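Local coordinates for FERM, RhoGEF and pleckstrin domain protein 2 (Danio rerio, PDB 6D21), which probably acts as a guanine nucleotide exchange factor that activates RAC1, and is represented here by its FERM domain, a module tied to membrane targeting, at residues 47-52 against 66-71; 86-91 against 98-103; 181-184 against 188-191; 193-198 against 203-208. One frame throughout, in Å; residues are numbered along the deposited sequence.

Contact 1 (47-52 against 66-71); sequences LEFQNL and VKQVRR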
# COMPACT_ATOMS: atom_id res chain seq x y z
N LEU A 47 -1.18 10.45 -1.42
CA LEU A 47 0.21 10.83 -1.55
C LEU A 47 0.90 10.67 -0.19
O LEU A 47 0.34 11.07 0.83
CB LEU A 47 0.34 12.28 -2.03
CG LEU A 47 -0.09 12.59 -3.46
CD1 LEU A 47 0.01 14.09 -3.72
CD2 LEU A 47 0.78 11.81 -4.45
N GLU A 48 2.09 10.09 -0.17
CA GLU A 48 2.92 10.16 1.02
C GLU A 48 4.20 10.94 0.74
O GLU A 48 4.60 11.08 -0.41
CB GLU A 48 3.24 8.77 1.57
CG GLU A 48 3.07 7.63 0.63
CD GLU A 48 3.27 6.28 1.31
OE1 GLU A 48 3.14 6.20 2.56
OE2 GLU A 48 3.60 5.32 0.60
N PHE A 49 4.83 11.44 1.79
CA PHE A 49 6.09 12.14 1.65
C PHE A 49 7.08 11.61 2.68
O PHE A 49 6.69 10.95 3.64
CB PHE A 49 5.89 13.65 1.83
CG PHE A 49 5.42 14.05 3.20
CD1 PHE A 49 4.06 14.11 3.49
CD2 PHE A 49 6.34 14.36 4.20
CE1 PHE A 49 3.62 14.47 4.75
CE2 PHE A 49 5.91 14.73 5.46
CZ PHE A 49 4.54 14.78 5.74
N GLN A 50 8.36 11.90 2.46
CA GLN A 50 9.40 11.44 3.38
C GLN A 50 9.71 12.53 4.38
O GLN A 50 10.09 13.63 3.99
CB GLN A 50 10.67 11.05 2.62
CG GLN A 50 10.91 9.57 2.55
CD GLN A 50 12.24 9.20 1.93
OE1 GLN A 50 12.81 9.95 1.14
NE2 GLN A 50 12.74 8.02 2.28
N ASN A 51 9.55 12.24 5.67
CA ASN A 51 9.91 13.22 6.70
C ASN A 51 11.44 13.26 6.87
O ASN A 51 12.16 12.60 6.12
CB ASN A 51 9.21 12.94 8.04
CG ASN A 51 9.62 11.60 8.69
OD1 ASN A 51 10.59 10.95 8.28
ND2 ASN A 51 8.91 11.23 9.74
N LEU A 52 11.95 14.03 7.83
CA LEU A 52 13.40 14.20 7.88
C LEU A 52 14.11 12.97 8.46
O LEU A 52 15.34 12.83 8.29
CB LEU A 52 13.78 15.47 8.65
CG LEU A 52 14.30 16.55 7.69
CD1 LEU A 52 14.71 17.80 8.42
CD2 LEU A 52 15.48 16.03 6.89
N VAL A 66 2.52 23.34 3.46
CA VAL A 66 3.63 23.98 4.17
C VAL A 66 3.58 23.76 5.68
O VAL A 66 4.57 23.94 6.38
CB VAL A 66 3.71 25.53 3.91
CG1 VAL A 66 4.27 25.82 2.52
CG2 VAL A 66 2.35 26.22 4.12
N LYS A 67 2.41 23.39 6.19
CA LYS A 67 2.26 23.05 7.60
C LYS A 67 2.57 21.57 7.89
O LYS A 67 2.56 21.16 9.05
CB LYS A 67 0.83 23.37 8.06
CG LYS A 67 0.56 24.84 8.34
CD LYS A 67 -0.64 25.02 9.28
CE LYS A 67 -0.70 26.43 9.86
NZ LYS A 67 -1.77 26.58 10.89
N GLN A 68 2.83 20.77 6.86
CA GLN A 68 3.07 19.34 7.07
C GLN A 68 4.52 18.95 6.79
O GLN A 68 5.02 17.96 7.32
CB GLN A 68 2.14 18.51 6.19
CG GLN A 68 0.67 18.84 6.33
CD GLN A 68 -0.20 17.94 5.47
OE1 GLN A 68 -0.14 16.72 5.57
NE2 GLN A 68 -1.01 18.55 4.61
N VAL A 69 5.18 19.74 5.93
CA VAL A 69 6.52 19.43 5.46
C VAL A 69 7.44 20.64 5.56
O VAL A 69 7.03 21.76 5.24
CB VAL A 69 6.50 18.94 4.01
CG1 VAL A 69 7.83 18.33 3.65
CG2 VAL A 69 5.38 17.93 3.79
N ARG A 70 8.68 20.44 5.99
CA ARG A 70 9.60 21.55 6.24
C ARG A 70 10.10 22.26 4.98
O ARG A 70 9.98 23.48 4.85
CB ARG A 70 10.80 21.06 7.06
CG ARG A 70 11.94 22.06 7.10
CD ARG A 70 13.08 21.55 7.97
NE ARG A 70 12.64 21.37 9.34
CZ ARG A 70 13.40 20.88 10.31
NH1 ARG A 70 14.65 20.51 10.05
NH2 ARG A 70 12.92 20.75 11.53
N ARG A 71 10.72 21.49 4.09
CA ARG A 71 11.20 22.00 2.81
C ARG A 71 10.42 21.34 1.69
O ARG A 71 10.87 20.35 1.14
CB ARG A 71 12.70 21.71 2.62
CG ARG A 71 13.63 22.35 3.63
CD ARG A 71 13.60 23.85 3.52
NE ARG A 71 14.87 24.43 3.90
CZ ARG A 71 15.00 25.65 4.40
NH1 ARG A 71 13.92 26.40 4.59
NH2 ARG A 71 16.21 26.11 4.72
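F49 presents one face of its ring to the CG2 methyl of V69. The site belongs to the ubiquitin-like N-terminal lobe of the FERM domain. Here strand 45-50 meets the loop that leads to strand 76-81. V69 CG2 stands over the middle of the F49 ring, 3.6 Å from its centroid and 9° off the ring normal. This is a CH-pi contact, and the two side chains arrive from opposite directions. In F49 the CG sits between the backbone N and the carbonyl carbon (chi1 64°), and the ring reaches up to the loop. The carbonyl of Q68 approaches the same ring obliquely, with Q68 O 3.6 Å from F49 CZ. The amide end of Q68 is tied to another part of the loop, since its NE2 bonds to the carbonyl of D60. T75 packs against both F49 and V69, and V57 of strand 56-58 also touches F49. F49 and V69 are buried. The outer part is exposed, and there L52 and R70 cross at about a right angle. The R70 chain bends at chi3 (-62°), and its NH1 lies 3.2 Å from L52 CD1.

Contact 2 (86-91 against 98-103); sequences PDPGQL and YLFSLQ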
# COMPACT_ATOMS: atom_id res chain seq x y z
N PRO A 86 -11.13 -5.53 -1.98
CA PRO A 86 -10.97 -6.98 -1.94
C PRO A 86 -10.50 -7.57 -3.27
O PRO A 86 -9.78 -8.56 -3.25
CB PRO A 86 -12.37 -7.48 -1.57
CG PRO A 86 -13.27 -6.33 -1.72
CD PRO A 86 -12.46 -5.11 -1.51
N ASP A 87 -10.86 -6.97 -4.40
CA ASP A 87 -10.41 -7.52 -5.68
C ASP A 87 -10.13 -6.43 -6.71
O ASP A 87 -11.02 -6.05 -7.49
CB ASP A 87 -11.45 -8.52 -6.22
CG ASP A 87 -11.03 -9.14 -7.55
OD1 ASP A 87 -9.88 -8.90 -8.01
OD2 ASP A 87 -11.84 -9.88 -8.15
N PRO A 88 -8.88 -5.95 -6.76
CA PRO A 88 -8.50 -4.88 -7.68
C PRO A 88 -8.66 -5.28 -9.15
O PRO A 88 -8.76 -4.42 -10.03
CB PRO A 88 -7.02 -4.61 -7.32
CG PRO A 88 -6.61 -5.68 -6.40
CD PRO A 88 -7.83 -6.28 -5.78
N GLY A 89 -8.69 -6.59 -9.40
CA GLY A 89 -8.98 -7.11 -10.72
C GLY A 89 -10.36 -6.69 -11.20
O GLY A 89 -10.63 -6.71 -12.40
N GLN A 90 -11.22 -6.27 -10.28
CA GLN A 90 -12.56 -5.83 -10.67
C GLN A 90 -12.68 -4.33 -10.82
O GLN A 90 -13.76 -3.82 -11.06
CB GLN A 90 -13.60 -6.33 -9.67
CG GLN A 90 -13.84 -7.81 -9.82
CD GLN A 90 -15.02 -8.26 -9.04
OE1 GLN A 90 -16.16 -7.90 -9.34
NE2 GLN A 90 -14.77 -9.08 -8.02
N LEU A 91 -11.57 -3.63 -10.68
CA LEU A 91 -11.59 -2.21 -11.00
C LEU A 91 -11.83 -2.04 -12.49
O LEU A 91 -11.33 -2.84 -13.30
CB LEU A 91 -10.28 -1.55 -10.57
CG LEU A 91 -10.09 -1.59 -9.05
CD1 LEU A 91 -8.67 -1.18 -8.66
CD2 LEU A 91 -11.14 -0.69 -8.39
N TYR A 98 -3.41 -1.24 -13.77
CA TYR A 98 -1.98 -1.06 -14.00
C TYR A 98 -1.28 -0.46 -12.77
O TYR A 98 -0.26 -0.97 -12.29
CB TYR A 98 -1.76 -0.16 -15.23
CG TYR A 98 -0.33 0.26 -15.47
CD1 TYR A 98 0.70 -0.68 -15.58
CD2 TYR A 98 0.00 1.61 -15.64
CE1 TYR A 98 2.02 -0.28 -15.82
CE2 TYR A 98 1.33 2.02 -15.90
CZ TYR A 98 2.33 1.07 -15.99
OH TYR A 98 3.63 1.48 -16.23
N LEU A 99 -1.88 0.60 -12.22
CA LEU A 99 -1.33 1.25 -11.04
C LEU A 99 -1.31 0.30 -9.87
O LEU A 99 -0.33 0.27 -9.11
CB LEU A 99 -2.11 2.52 -10.68
CG LEU A 99 -1.94 3.73 -11.61
CD1 LEU A 99 -2.53 4.99 -10.97
CD2 LEU A 99 -0.47 3.98 -11.94
N PHE A 100 -2.36 -0.50 -9.71
CA PHE A 100 -2.33 -1.49 -8.63
C PHE A 100 -1.24 -2.53 -8.84
O PHE A 100 -0.58 -2.91 -7.88
CB PHE A 100 -3.70 -2.17 -8.46
CG PHE A 100 -4.56 -1.50 -7.44
CD1 PHE A 100 -5.32 -0.40 -7.78
CD2 PHE A 100 -4.57 -1.94 -6.12
CE1 PHE A 100 -6.10 0.27 -6.83
CE2 PHE A 100 -5.36 -1.29 -5.17
CZ PHE A 100 -6.12 -0.18 -5.53
N SER A 101 -1.03 -2.99 -10.07
CA SER A 101 0.07 -3.94 -10.29
C SER A 101 1.45 -3.30 -9.97
O SER A 101 2.35 -3.97 -9.48
CB SER A 101 0.05 -4.48 -11.73
OG SER A 101 0.46 -3.53 -12.68
N LEU A 102 1.59 -2.00 -10.22
CA LEU A 102 2.82 -1.28 -9.84
C LEU A 102 2.94 -1.12 -8.34
O LEU A 102 4.04 -1.06 -7.82
CB LEU A 102 2.86 0.11 -10.49
CG LEU A 102 3.00 0.15 -12.01
CD1 LEU A 102 2.89 1.59 -12.50
CD2 LEU A 102 4.31 -0.49 -12.44
N GLN A 103 1.82 -1.03 -7.64
CA GLN A 103 1.88 -0.99 -6.18
C GLN A 103 2.38 -2.33 -5.63
O GLN A 103 3.18 -2.39 -4.68
CB GLN A 103 0.49 -0.67 -5.60
CG GLN A 103 0.44 -0.66 -4.05
CD GLN A 103 1.19 0.53 -3.49
OE1 GLN A 103 0.87 1.68 -3.80
NE2 GLN A 103 2.20 0.27 -2.70
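P88 lies over one face of the F100 ring, with P88 CB 4.2 Å from the centroid of that ring and 27° off its normal. This is a CH-pi contact. The nearest ring atom is F100 CD2, 3.8 Å from P88 CB. L91 reaches the ring obliquely, and its side chain crosses that of F100 at about a right angle. The touching atom is L91 CD1, 3.5 Å from F100 CE1. The L91 CG is anti to the carbonyl carbon (chi1 -65°), and this torsion brings CD1 to the ring. All three residues are buried, and the contact between them is apolar.

The loop that carries P88 and L91 is braced by its own bonds. Residues 88-90 form a short 3-10 segment, with L91 N bonded to P88 O at 3.0 Å. D87 stands just before it. D87 OD2 takes a fairly straight bond from Q90 NE2 (3.0 Å, 159°), met on its anti side and out of the carboxylate plane. D87 OD1 takes a weak one from G89 N. Replacing F100 by an alanine would probably leave P88 and L91 without the ring they pack on and open a gap between loop and helix.

F100 projects from helix 94-110 of the central, helical FERM lobe. Its ring also meets that of F45. L180 of helix 172-183 touches both P88 and F100, and V81 of strand 76-81 touches F100. The contact thus lies where the helical lobe adjoins the ubiquitin-like lobe.

Contact 3 (181-184 against 188-191); sequences EIAR and MFGV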
# COMPACT_ATOMS: atom_id res chain seq x y z
N GLU A 181 -4.69 -10.93 -9.58
CA GLU A 181 -5.39 -12.14 -9.15
C GLU A 181 -4.54 -12.99 -8.19
O GLU A 181 -5.07 -13.56 -7.23
CB GLU A 181 -5.81 -12.98 -10.36
CG GLU A 181 -7.12 -12.54 -10.94
CD GLU A 181 -8.14 -12.20 -9.86
OE1 GLU A 181 -8.59 -11.03 -9.81
OE2 GLU A 181 -8.47 -13.11 -9.06
N ILE A 182 -3.23 -13.06 -8.46
CA ILE A 182 -2.32 -13.80 -7.58
C ILE A 182 -2.21 -13.08 -6.24
O ILE A 182 -2.40 -13.68 -5.16
CB ILE A 182 -0.91 -13.96 -8.20
CG1 ILE A 182 -0.97 -14.86 -9.44
CG2 ILE A 182 0.07 -14.52 -7.18
CD1 ILE A 182 0.25 -14.75 -10.30
N ALA A 183 -1.94 -11.78 -6.31
CA ALA A 183 -1.61 -11.03 -5.12
C ALA A 183 -2.80 -10.90 -4.17
O ALA A 183 -2.63 -10.94 -2.95
CB ALA A 183 -1.08 -9.65 -5.50
N ARG A 184 -4.00 -10.74 -4.72
CA ARG A 184 -5.15 -10.51 -3.86
C ARG A 184 -5.45 -11.72 -2.98
O ARG A 184 -6.21 -11.62 -2.02
CB ARG A 184 -6.38 -10.15 -4.68
CG ARG A 184 -7.00 -11.33 -5.41
CD ARG A 184 -8.48 -11.11 -5.61
NE ARG A 184 -9.07 -12.19 -6.38
CZ ARG A 184 -9.79 -13.17 -5.85
NH1 ARG A 184 -10.29 -14.11 -6.64
NH2 ARG A 184 -10.02 -13.21 -4.54
N MET A 188 -0.60 -11.25 3.04
CA MET A 188 0.02 -9.96 3.26
C MET A 188 -0.37 -8.86 2.25
O MET A 188 0.15 -7.75 2.33
CB MET A 188 1.54 -10.11 3.26
CG MET A 188 2.03 -10.91 4.45
SD MET A 188 1.74 -9.97 5.96
CE MET A 188 3.02 -8.73 5.81
N PHE A 189 -1.24 -9.17 1.30
CA PHE A 189 -1.67 -8.20 0.31
C PHE A 189 -2.38 -7.02 0.96
O PHE A 189 -3.36 -7.21 1.68
CB PHE A 189 -2.59 -8.85 -0.72
CG PHE A 189 -3.22 -7.86 -1.69
CD1 PHE A 189 -2.44 -7.20 -2.63
CD2 PHE A 189 -4.58 -7.59 -1.65
CE1 PHE A 189 -3.02 -6.29 -3.52
CE2 PHE A 189 -5.16 -6.69 -2.55
CZ PHE A 189 -4.38 -6.05 -3.48
N GLY A 190 -1.89 -5.81 0.70
CA GLY A 190 -2.50 -4.60 1.24
C GLY A 190 -2.19 -4.38 2.72
O GLY A 190 -2.65 -3.42 3.32
N VAL A 191 -1.41 -5.27 3.32
CA VAL A 191 -1.17 -5.19 4.76
C VAL A 191 -0.09 -4.15 5.12
O VAL A 191 1.00 -4.12 4.52
CB VAL A 191 -0.78 -6.58 5.32
CG1 VAL A 191 -0.28 -6.47 6.75
CG2 VAL A 191 -1.96 -7.54 5.23
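Apolar and CH-pi contacts join the two segments, all of them through F189. R184 CA stands over one face of the F189 ring, offset toward the rim, 4.0 Å from the centroid and 23° off the normal. A183 adds its methyl, with A183 CB 4.0 Å from F189 CD1. The carbonyl of A183 is also close, its O 3.1 Å from F189 CB. CG of F189 is anti to the backbone N (chi1 173°), which carries the ring back to the end of the helix. With an alanine in place of F189, A183 and the backbone of R184 would probably lose their cover, and the loop would be less firmly held to the helix end.

The polar bonds lie within each segment. R184 grips E181 side-on, and both nitrogens go to the one oxygen. R184 NE is 2.9 Å from E181 OE2 and R184 NH1 is 3.2 Å from it. This salt bridge ties R184 back to E181, three residues earlier in the chain. In the other segment M188 to V191 form a type II beta turn, closed by V191 N to M188 O at 3.1 Å. G190 takes the positive phi (76°) that such a turn needs.

The turn belongs to the loop between helix 172-183 and strand 194-197. I104 of helix 94-110 touches both A183 and F189, and F84 meets the F189 ring edge-to-face.

Contact 4 (193-198 against 203-208); sequences FHPAAD and KINLAV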
# COMPACT_ATOMS: atom_id res chain seq x y z
N PHE A 193 1.71 -2.93 8.73
CA PHE A 193 1.80 -3.22 10.16
C PHE A 193 1.93 -1.96 11.00
O PHE A 193 2.66 -1.04 10.65
CB PHE A 193 2.98 -4.14 10.46
CG PHE A 193 2.75 -5.59 10.10
CD1 PHE A 193 1.46 -6.08 9.91
CD2 PHE A 193 3.82 -6.45 9.94
CE1 PHE A 193 1.25 -7.41 9.59
CE2 PHE A 193 3.61 -7.77 9.61
CZ PHE A 193 2.33 -8.25 9.43
N HIS A 194 1.22 -1.95 12.12
CA HIS A 194 1.42 -0.99 13.19
C HIS A 194 1.75 -1.80 14.43
O HIS A 194 0.88 -2.48 14.96
CB HIS A 194 0.16 -0.12 13.39
CG HIS A 194 -0.26 0.64 12.17
ND1 HIS A 194 -0.85 0.04 11.08
CD2 HIS A 194 -0.17 1.96 11.86
CE1 HIS A 194 -1.11 0.95 10.15
NE2 HIS A 194 -0.70 2.12 10.61
N PRO A 195 3.02 -1.76 14.88
CA PRO A 195 3.45 -2.60 16.00
C PRO A 195 2.80 -2.19 17.31
O PRO A 195 2.54 -1.00 17.51
CB PRO A 195 4.97 -2.38 16.08
CG PRO A 195 5.34 -1.72 14.82
CD PRO A 195 4.13 -0.94 14.36
N ALA A 196 2.55 -3.17 18.18
CA ALA A 196 1.96 -2.95 19.49
C ALA A 196 2.15 -4.18 20.37
O ALA A 196 2.61 -5.22 19.90
CB ALA A 196 0.47 -2.61 19.36
N ALA A 197 1.76 -4.06 21.63
CA ALA A 197 1.78 -5.20 22.54
C ALA A 197 0.40 -5.40 23.15
O ALA A 197 -0.36 -4.45 23.33
CB ALA A 197 2.82 -4.99 23.63
N ASP A 198 0.07 -6.65 23.46
CA ASP A 198 -1.19 -6.94 24.14
C ASP A 198 -1.04 -6.77 25.65
O ASP A 198 -0.02 -6.26 26.13
CB ASP A 198 -1.70 -8.35 23.80
CG ASP A 198 -0.69 -9.45 24.15
OD1 ASP A 198 0.16 -9.26 25.05
OD2 ASP A 198 -0.77 -10.53 23.52
N LYS A 203 4.38 -9.05 21.74
CA LYS A 203 4.53 -8.19 20.57
C LYS A 203 3.59 -8.64 19.46
O LYS A 203 3.57 -9.81 19.09
CB LYS A 203 5.98 -8.21 20.07
CG LYS A 203 6.68 -6.87 20.12
CD LYS A 203 6.68 -6.31 21.53
CE LYS A 203 7.89 -5.42 21.77
NZ LYS A 203 8.14 -5.21 23.22
N ILE A 204 2.81 -7.71 18.93
CA ILE A 204 1.94 -8.04 17.81
C ILE A 204 1.90 -6.89 16.81
O ILE A 204 2.46 -5.83 17.05
CB ILE A 204 0.51 -8.39 18.28
CG1 ILE A 204 -0.04 -7.30 19.21
CG2 ILE A 204 0.46 -9.76 18.95
CD1 ILE A 204 -0.83 -6.24 18.48
N ASN A 205 1.26 -7.12 15.68
CA ASN A 205 1.05 -6.06 14.70
C ASN A 205 -0.42 -5.87 14.42
O ASN A 205 -1.15 -6.85 14.24
CB ASN A 205 1.80 -6.37 13.40
CG ASN A 205 3.30 -6.42 13.59
OD1 ASN A 205 3.94 -5.38 13.77
ND2 ASN A 205 3.86 -7.63 13.59
N LEU A 206 -0.85 -4.61 14.41
CA LEU A 206 -2.22 -4.25 14.05
C LEU A 206 -2.26 -3.80 12.61
O LEU A 206 -1.29 -3.23 12.09
CB LEU A 206 -2.78 -3.15 14.97
CG LEU A 206 -2.89 -3.48 16.46
CD1 LEU A 206 -3.49 -2.32 17.26
CD2 LEU A 206 -3.71 -4.76 16.64
N ALA A 207 -3.39 -4.04 11.96
CA ALA A 207 -3.58 -3.58 10.60
C ALA A 207 -5.06 -3.38 10.35
O ALA A 207 -5.91 -3.95 11.05
CB ALA A 207 -2.97 -4.57 9.60
N VAL A 208 -5.36 -2.57 9.34
CA VAL A 208 -6.75 -2.33 8.98
C VAL A 208 -6.88 -2.57 7.49
O VAL A 208 -5.95 -2.29 6.72
CB VAL A 208 -7.21 -0.90 9.39
CG1 VAL A 208 -6.37 0.19 8.68
CG2 VAL A 208 -8.72 -0.72 9.13
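An antiparallel beta hairpin, strands 194-197 and 203-209, opens the PH-like C-terminal lobe of the FERM domain. H194 pairs with L206 and A196 with I204, each as a hydrogen-bonded pair. H194 N gives a bond of 2.8 Å to L206 O, and L206 N returns one of 2.8 Å to H194 O. A196 N reaches I204 O at 2.9 Å, and I204 N reaches A196 O at 2.7 Å, almost straight (173°). P195 has no N-H to give, and it falls at a non-hydrogen-bonded pair with N205. There its CA makes a CA-H...O contact with I204 O.

N205 also stacks on the ring of F193, the residue before H194. The amide of N205 lies almost flat against this ring, with the planes 11° apart. N205 CB makes a CH-pi contact over the same ring, 3.5 Å from F193 CD1, offset toward the rim. H194 turns the edge of its ring to the L206 carbonyl, where ND1 makes a weak second bond to L206 O. On the same sheet face as H194, A196 CB meets I204 CD1 at 4.0 Å. The I204 CG1 branch sits between N and the carbonyl carbon (chi1 51°) and leans on the A196 carbonyl.

Strand 255-260 continues the sheet beyond 194-197, and strand 212-217 continues it beyond 203-209. Helix 263-281 packs on the face of H194 and L206, where F269 touches both.

Overall arrangement
Contact 2 is fully buried, while contacts 1, 3 and 4 are partly buried, and contact 1 has an exposed outer end. Contact 1 lies in the ubiquitin-like lobe, contacts 2 and 3 in the helical lobe, and contact 4 in the PH-like lobe. Contacts 2 and 3 adjoin, with centres about 10 Å apart. They touch where P88 meets F189, and separately where the D87 and E181 carboxylates come close, with R184 beside them. M188 packing on F193 links contact 3 to contact 4. Contact 1 touches none of the others. A phenylalanine ring carries most of contacts 1 to 3; contact 4 adds backbone hydrogen bonds to a ring face of its own.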